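Long-range contact in CBIX (Paracoccus pantotrophus, PDB 4CCS), which probably inserts ferrous iron into sirohydrochlorin as the chelatase that completes siroheme biosynthesis in denitrifying bacteria: residues Ala25-Ala37 against Pro213-Leu227. Sequence-based numbering, arbitrary orientation.
Sequences ALAARVAPLVPQA and PQVPAMIAESIKAAL
Val30 fits as a knob into the hole formed by Pro216, Ile219, Ala220 and Ile223, splitting its two methyls between them. Val30 CG1, anti to the backbone N (chi1 170°), reaches Ile223 CD1 at 3.7 Å, whereas CG2 lies over Pro216 CA and Ile219 CB. Towards the start of the helix 215-226, Pro216 turns the CG corner of its ring into one face of the Arg29 guanidinium, with CG 3.6 Å above the guanidinium plane and over its centre. A water accepts from Arg29 NH2 and donates to Pro213 O, so the same guanidinium is tied to the turn before the helix. The helices, inclined at 67°, join the two halves of a chelatase-type architecture: the C-terminal helix crosses over to pack on the N-terminal parallel sheet, where Ile219 and Ile223 also touch Ile7. Beyond Val30, Val34 CG2 presses on Ala220 CB at 3.5 Å, and its CG1 meets both Ile223 CG2 and Leu227 CD1. Lys224, bent at chi3 (-94°), brings CE to 3.5 Å from Leu33 O and bonds through NZ to Glu221 OE2 at 3.1 Å; an alanine here would probably leave that carboxylate without its salt-bridge mate and Leu33 O without the aliphatic chain lying against it. Gln36 CG meets Leu227 CD1 at 3.6 Å.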
ATOM      1  N   ALA A  25       2.155  12.795   8.862  1.00 18.03           N
ATOM      2  CA  ALA A  25       1.737  12.041  10.052  1.00 18.75           C
ATOM      3  C   ALA A  25       2.370  10.636  10.052  1.00 21.90           C
ATOM      4  O   ALA A  25       2.819  10.163  11.105  1.00 21.36           O
ATOM      5  CB  ALA A  25       0.211  11.940  10.112  1.00 19.56           C
ATOM      6  N   LEU A  26       2.429   9.982   8.867  1.00 17.06           N
ATOM      7  CA  LEU A  26       3.053   8.665   8.722  1.00 16.78           C
ATOM      8  C   LEU A  26       4.571   8.759   8.947  1.00 20.24           C
ATOM      9  O   LEU A  26       5.112   7.978   9.722  1.00 20.34           O
ATOM     10  CB  LEU A  26       2.753   8.052   7.334  1.00 16.16           C
ATOM     11  CG  LEU A  26       3.360   6.653   7.079  1.00 20.70           C
ATOM     12  CD1 LEU A  26       2.705   5.594   7.966  1.00 21.17           C
ATOM     13  CD2 LEU A  26       3.237   6.261   5.614  1.00 22.09           C
ATOM     14  N   ALA A  27       5.243   9.739   8.315  1.00 17.77           N
ATOM     15  CA  ALA A  27       6.691   9.926   8.480  1.00 18.32           C
ATOM     16  C   ALA A  27       7.055  10.230   9.943  1.00 23.07           C
ATOM     17  O   ALA A  27       8.116   9.794  10.394  1.00 22.96           O
ATOM     18  CB  ALA A  27       7.187  11.035   7.574  1.00 18.76           C
ATOM     19  N   ALA A  28       6.151  10.925  10.688  1.00 19.95           N
ATOM     20  CA  ALA A  28       6.336  11.250  12.104  1.00 20.70           C
ATOM     21  C   ALA A  28       6.267   9.995  12.991  1.00 26.63           C
ATOM     22  O   ALA A  28       6.907   9.968  14.040  1.00 25.77           O
ATOM     23  CB  ALA A  28       5.320  12.285  12.560  1.00 21.32           C
ATOM     24  N   ARG A  29       5.523   8.954  12.562  1.00 22.59           N
ATOM     25  CA  ARG A  29       5.437   7.684  13.286  1.00 21.47           C
ATOM     26  C   ARG A  29       6.673   6.831  12.970  1.00 24.10           C
ATOM     27  O   ARG A  29       7.156   6.113  13.849  1.00 24.46           O
ATOM     28  CB  ARG A  29       4.130   6.932  12.972  1.00 21.93           C
ATOM     29  CG  ARG A  29       2.878   7.574  13.584  1.00 29.85           C
ATOM     30  CD  ARG A  29       1.629   7.179  12.825  1.00 34.50           C
ATOM     31  NE  ARG A  29       1.167   5.839  13.189  1.00 42.81           N
ATOM     32  CZ  ARG A  29       0.536   5.000  12.367  1.00 55.39           C
ATOM     33  NH1 ARG A  29       0.305   5.342  11.100  1.00 34.74           N
ATOM     34  NH2 ARG A  29       0.156   3.804  12.798  1.00 35.23           N
ATOM     35  N   VAL A  30       7.203   6.934  11.737  1.00 19.67           N
ATOM     36  CA  VAL A  30       8.419   6.242  11.290  1.00 19.18           C
ATOM     37  C   VAL A  30       9.649   6.813  12.044  1.00 25.81           C
ATOM     38  O   VAL A  30      10.474   6.045  12.554  1.00 23.65           O
ATOM     39  CB  VAL A  30       8.586   6.316   9.736  1.00 21.84           C
ATOM     40  CG1 VAL A  30       9.956   5.815   9.266  1.00 21.33           C
ATOM     41  CG2 VAL A  30       7.462   5.564   9.014  1.00 21.02           C
ATOM     42  N   ALA A  31       9.739   8.162  12.111  1.00 23.05           N
ATOM     43  CA  ALA A  31      10.837   8.948  12.691  1.00 23.46           C
ATOM     44  C   ALA A  31      11.450   8.390  14.018  1.00 28.63           C
ATOM     45  O   ALA A  31      12.646   8.110  13.982  1.00 28.51           O
ATOM     46  CB  ALA A  31      10.416  10.408  12.862  1.00 23.89           C
ATOM     47  N   PRO A  32      10.683   8.180  15.141  1.00 27.01           N
ATOM     48  CA  PRO A  32      11.326   7.671  16.378  1.00 27.85           C
ATOM     49  C   PRO A  32      11.907   6.251  16.290  1.00 33.05           C
ATOM     50  O   PRO A  32      12.643   5.834  17.191  1.00 32.66           O
ATOM     51  CB  PRO A  32      10.220   7.764  17.427  1.00 29.67           C
ATOM     52  CG  PRO A  32       8.957   7.696  16.658  1.00 33.39           C
ATOM     53  CD  PRO A  32       9.238   8.403  15.372  1.00 28.76           C
ATOM     54  N   LEU A  33      11.613   5.534  15.186  1.00 29.30           N
ATOM     55  CA  LEU A  33      12.073   4.172  14.940  1.00 29.01           C
ATOM     56  C   LEU A  33      13.359   4.104  14.107  1.00 32.95           C
ATOM     57  O   LEU A  33      13.943   3.025  14.002  1.00 33.61           O
ATOM     58  CB  LEU A  33      10.937   3.323  14.315  1.00 28.93           C
ATOM     59  CG  LEU A  33       9.564   3.383  15.001  1.00 32.70           C
ATOM     60  CD1 LEU A  33       8.530   2.629  14.205  1.00 32.59           C
ATOM     61  CD2 LEU A  33       9.615   2.847  16.431  1.00 35.14           C
ATOM     62  N   VAL A  34      13.797   5.239  13.506  1.00 28.81           N
ATOM     63  CA  VAL A  34      15.034   5.349  12.709  1.00 29.42           C
ATOM     64  C   VAL A  34      15.842   6.577  13.227  1.00 35.56           C
ATOM     65  O   VAL A  34      15.950   7.567  12.499  1.00 33.45           O
ATOM     66  CB  VAL A  34      14.799   5.443  11.169  1.00 33.38           C
ATOM     67  CG1 VAL A  34      16.080   5.158  10.385  1.00 32.94           C
ATOM     68  CG2 VAL A  34      13.681   4.534  10.703  1.00 33.33           C
ATOM     69  N   PRO A  35      16.412   6.521  14.470  1.00 35.65           N
ATOM     70  CA  PRO A  35      17.145   7.676  15.016  1.00 35.85           C
ATOM     71  C   PRO A  35      18.341   8.162  14.190  1.00 39.70           C
ATOM     72  O   PRO A  35      18.649   9.350  14.228  1.00 40.59           O
ATOM     73  CB  PRO A  35      17.567   7.207  16.417  1.00 37.96           C
ATOM     74  CG  PRO A  35      16.630   6.110  16.757  1.00 42.50           C
ATOM     75  CD  PRO A  35      16.394   5.412  15.450  1.00 37.99           C
ATOM     76  N   GLN A  36      18.983   7.270  13.415  1.00 35.64           N
ATOM     77  CA  GLN A  36      20.134   7.609  12.573  1.00 34.96           C
ATOM     78  C   GLN A  36      19.761   8.408  11.298  1.00 36.94           C
ATOM     79  O   GLN A  36      20.645   8.788  10.529  1.00 36.53           O
ATOM     80  CB  GLN A  36      20.964   6.351  12.232  1.00 36.54           C
ATOM     81  CG  GLN A  36      20.210   5.273  11.439  1.00 52.12           C
ATOM     82  CD  GLN A  36      19.538   4.216  12.299  1.00 63.30           C
ATOM     83  OE1 GLN A  36      18.651   4.503  13.113  1.00 52.85           O
ATOM     84  NE2 GLN A  36      19.886   2.952  12.082  1.00 57.20           N
ATOM     85  N   ALA A  37      18.466   8.673  11.086  1.00 32.77           N
ATOM     86  CA  ALA A  37      18.001   9.406   9.910  1.00 31.27           C
ATOM     87  C   ALA A  37      16.992  10.515  10.227  1.00 30.95           C
ATOM     88  O   ALA A  37      16.345  10.479  11.273  1.00 29.63           O
ATOM     89  CB  ALA A  37      17.384   8.425   8.912  1.00 31.93           C
ATOM     90  N   PRO A 213      -1.387  -0.371  12.280  1.00 19.64           N
ATOM     91  CA  PRO A 213      -0.442   0.129  13.297  1.00 19.96           C
ATOM     92  C   PRO A 213       1.000  -0.314  13.099  1.00 22.48           C
ATOM     93  O   PRO A 213       1.913   0.406  13.503  1.00 21.83           O
ATOM     94  CB  PRO A 213      -1.024  -0.356  14.637  1.00 22.38           C
ATOM     95  CG  PRO A 213      -2.167  -1.240  14.321  1.00 26.16           C
ATOM     96  CD  PRO A 213      -2.587  -0.982  12.895  1.00 21.32           C
ATOM     97  N   GLN A 214       1.225  -1.463  12.427  1.00 18.49           N
ATOM     98  CA  GLN A 214       2.588  -1.970  12.223  1.00 18.06           C
ATOM     99  C   GLN A 214       3.298  -1.391  11.000  1.00 20.66           C
ATOM    100  O   GLN A 214       4.461  -1.713  10.797  1.00 19.25           O
ATOM    101  CB  GLN A 214       2.619  -3.509  12.164  1.00 19.73           C
ATOM    102  CG  GLN A 214       2.036  -4.194  13.392  1.00 24.59           C
ATOM    103  CD  GLN A 214       0.527  -4.347  13.377  1.00 38.74           C
ATOM    104  OE1 GLN A 214      -0.181  -3.868  12.480  1.00 35.52           O
ATOM    105  NE2 GLN A 214      -0.020  -4.975  14.409  1.00 38.36           N
ATOM    106  N   VAL A 215       2.611  -0.567  10.171  1.00 16.28           N
ATOM    107  CA  VAL A 215       3.237  -0.004   8.971  1.00 14.46           C
ATOM    108  C   VAL A 215       4.479   0.872   9.306  1.00 17.07           C
ATOM    109  O   VAL A 215       5.500   0.663   8.664  1.00 16.25           O
ATOM    110  CB  VAL A 215       2.220   0.721   8.038  1.00 17.32           C
ATOM    111  CG1 VAL A 215       2.936   1.527   6.951  1.00 16.59           C
ATOM    112  CG2 VAL A 215       1.244  -0.281   7.420  1.00 16.30           C
ATOM    113  N   PRO A 216       4.423   1.821  10.282  1.00 16.34           N
ATOM    114  CA  PRO A 216       5.640   2.608  10.575  1.00 17.33           C
ATOM    115  C   PRO A 216       6.884   1.745  10.886  1.00 20.64           C
ATOM    116  O   PRO A 216       7.943   2.013  10.339  1.00 19.33           O
ATOM    117  CB  PRO A 216       5.223   3.494  11.751  1.00 19.02           C
ATOM    118  CG  PRO A 216       3.752   3.656  11.575  1.00 22.71           C
ATOM    119  CD  PRO A 216       3.276   2.323  11.068  1.00 18.50           C
ATOM    120  N   ALA A 217       6.730   0.667  11.681  1.00 19.66           N
ATOM    121  CA  ALA A 217       7.845  -0.239  12.024  1.00 19.56           C
ATOM    122  C   ALA A 217       8.360  -0.977  10.798  1.00 21.50           C
ATOM    123  O   ALA A 217       9.569  -1.088  10.618  1.00 21.07           O
ATOM    124  CB  ALA A 217       7.414  -1.225  13.104  1.00 20.64           C
ATOM    125  N   MET A 218       7.445  -1.372   9.885  1.00 17.86           N
ATOM    126  CA  MET A 218       7.788  -2.031   8.631  1.00 17.61           C
ATOM    127  C   MET A 218       8.644  -1.100   7.753  1.00 20.92           C
ATOM    128  O   MET A 218       9.692  -1.514   7.258  1.00 20.41           O
ATOM    129  CB  MET A 218       6.496  -2.493   7.909  1.00 19.68           C
ATOM    130  CG  MET A 218       6.751  -3.271   6.653  1.00 23.22           C
ATOM    131  SD  MET A 218       5.255  -3.666   5.698  1.00 26.71           S
ATOM    132  CE  MET A 218       5.106  -2.166   4.749  1.00 24.03           C
ATOM    133  N   ILE A 219       8.215   0.169   7.584  1.00 19.29           N
ATOM    134  CA  ILE A 219       8.958   1.159   6.785  1.00 17.99           C
ATOM    135  C   ILE A 219      10.334   1.426   7.434  1.00 20.66           C
ATOM    136  O   ILE A 219      11.345   1.451   6.734  1.00 19.97           O
ATOM    137  CB  ILE A 219       8.131   2.461   6.584  1.00 20.69           C
ATOM    138  CG1 ILE A 219       6.778   2.158   5.875  1.00 20.94           C
ATOM    139  CG2 ILE A 219       8.950   3.523   5.820  1.00 21.83           C
ATOM    140  CD1 ILE A 219       5.837   3.420   5.646  1.00 21.10           C
ATOM    141  N   ALA A 220      10.353   1.615   8.762  1.00 19.07           N
ATOM    142  CA  ALA A 220      11.592   1.844   9.515  1.00 20.06           C
ATOM    143  C   ALA A 220      12.635   0.729   9.256  1.00 23.92           C
ATOM    144  O   ALA A 220      13.809   1.028   9.016  1.00 22.20           O
ATOM    145  CB  ALA A 220      11.283   1.935  11.002  1.00 20.86           C
ATOM    146  N   GLU A 221      12.187  -0.551   9.254  1.00 21.61           N
ATOM    147  CA  GLU A 221      13.097  -1.687   9.029  1.00 21.36           C
ATOM    148  C   GLU A 221      13.655  -1.685   7.631  1.00 25.53           C
ATOM    149  O   GLU A 221      14.833  -1.983   7.463  1.00 25.60           O
ATOM    150  CB  GLU A 221      12.468  -3.052   9.406  1.00 22.23           C
ATOM    151  CG  GLU A 221      12.083  -3.169  10.878  1.00 25.35           C
ATOM    152  CD  GLU A 221      13.169  -2.960  11.925  1.00 39.45           C
ATOM    153  OE1 GLU A 221      14.358  -3.183  11.613  1.00 26.84           O
ATOM    154  OE2 GLU A 221      12.826  -2.597  13.072  1.00 33.05           O
ATOM    155  N   SER A 222      12.849  -1.262   6.634  1.00 20.95           N
ATOM    156  CA  SER A 222      13.293  -1.146   5.253  1.00 21.25           C
ATOM    157  C   SER A 222      14.300   0.002   5.057  1.00 25.52           C
ATOM    158  O   SER A 222      15.222  -0.145   4.261  1.00 25.66           O
ATOM    159  CB  SER A 222      12.100  -1.028   4.309  1.00 24.06           C
ATOM    160  OG  SER A 222      11.434  -2.280   4.298  1.00 27.79           O
ATOM    161  N   ILE A 223      14.137   1.121   5.796  1.00 23.79           N
ATOM    162  CA  ILE A 223      15.065   2.262   5.762  1.00 24.70           C
ATOM    163  C   ILE A 223      16.417   1.827   6.401  1.00 30.50           C
ATOM    164  O   ILE A 223      17.468   1.977   5.772  1.00 30.21           O
ATOM    165  CB  ILE A 223      14.480   3.523   6.471  1.00 27.36           C
ATOM    166  CG1 ILE A 223      13.252   4.100   5.699  1.00 27.35           C
ATOM    167  CG2 ILE A 223      15.567   4.600   6.641  1.00 28.64           C
ATOM    168  CD1 ILE A 223      12.370   5.027   6.545  1.00 25.51           C
ATOM    169  N   LYS A 224      16.363   1.298   7.642  1.00 28.78           N
ATOM    170  CA  LYS A 224      17.516   0.807   8.420  1.00 29.55           C
ATOM    171  C   LYS A 224      18.376  -0.176   7.615  1.00 37.07           C
ATOM    172  O   LYS A 224      19.601  -0.082   7.656  1.00 37.37           O
ATOM    173  CB  LYS A 224      17.055   0.152   9.729  1.00 31.45           C
ATOM    174  CG  LYS A 224      16.692   1.142  10.830  1.00 40.77           C
ATOM    175  CD  LYS A 224      16.501   0.458  12.183  1.00 49.63           C
ATOM    176  CE  LYS A 224      15.064   0.105  12.482  1.00 62.24           C
ATOM    177  NZ  LYS A 224      14.906  -0.445  13.853  1.00 72.80           N
ATOM    178  N   ALA A 225      17.729  -1.080   6.847  1.00 35.90           N
ATOM    179  CA  ALA A 225      18.384  -2.076   5.993  1.00 36.63           C
ATOM    180  C   ALA A 225      19.126  -1.443   4.812  1.00 42.69           C
ATOM    181  O   ALA A 225      20.092  -2.030   4.317  1.00 42.29           O
ATOM    182  CB  ALA A 225      17.359  -3.085   5.482  1.00 37.32           C
ATOM    183  N   ALA A 226      18.670  -0.263   4.348  1.00 40.79           N
ATOM    184  CA  ALA A 226      19.285   0.443   3.219  1.00 41.28           C
ATOM    185  C   ALA A 226      20.401   1.422   3.633  1.00 46.58           C
ATOM    186  O   ALA A 226      21.103   1.952   2.767  1.00 45.56           O
ATOM    187  CB  ALA A 226      18.222   1.155   2.408  1.00 42.11           C
ATOM    188  N   LEU A 227      20.567   1.651   4.947  1.00 45.37           N
ATOM    189  CA  LEU A 227      21.611   2.536   5.482  1.00 46.53           C
ATOM    190  C   LEU A 227      22.906   1.751   5.746  1.00 54.59           C
ATOM    191  O   LEU A 227      22.863   0.533   5.932  1.00 54.31           O
ATOM    192  CB  LEU A 227      21.147   3.223   6.784  1.00 46.23           C
ATOM    193  CG  LEU A 227      19.916   4.132   6.714  1.00 50.83           C
ATOM    194  CD1 LEU A 227      19.278   4.264   8.069  1.00 50.77           C
ATOM    195  CD2 LEU A 227      20.249   5.508   6.147  1.00 53.20           C
TER
HETATM  196  O   HOH W   1       1.688   2.969  14.984  1.00 36.04           O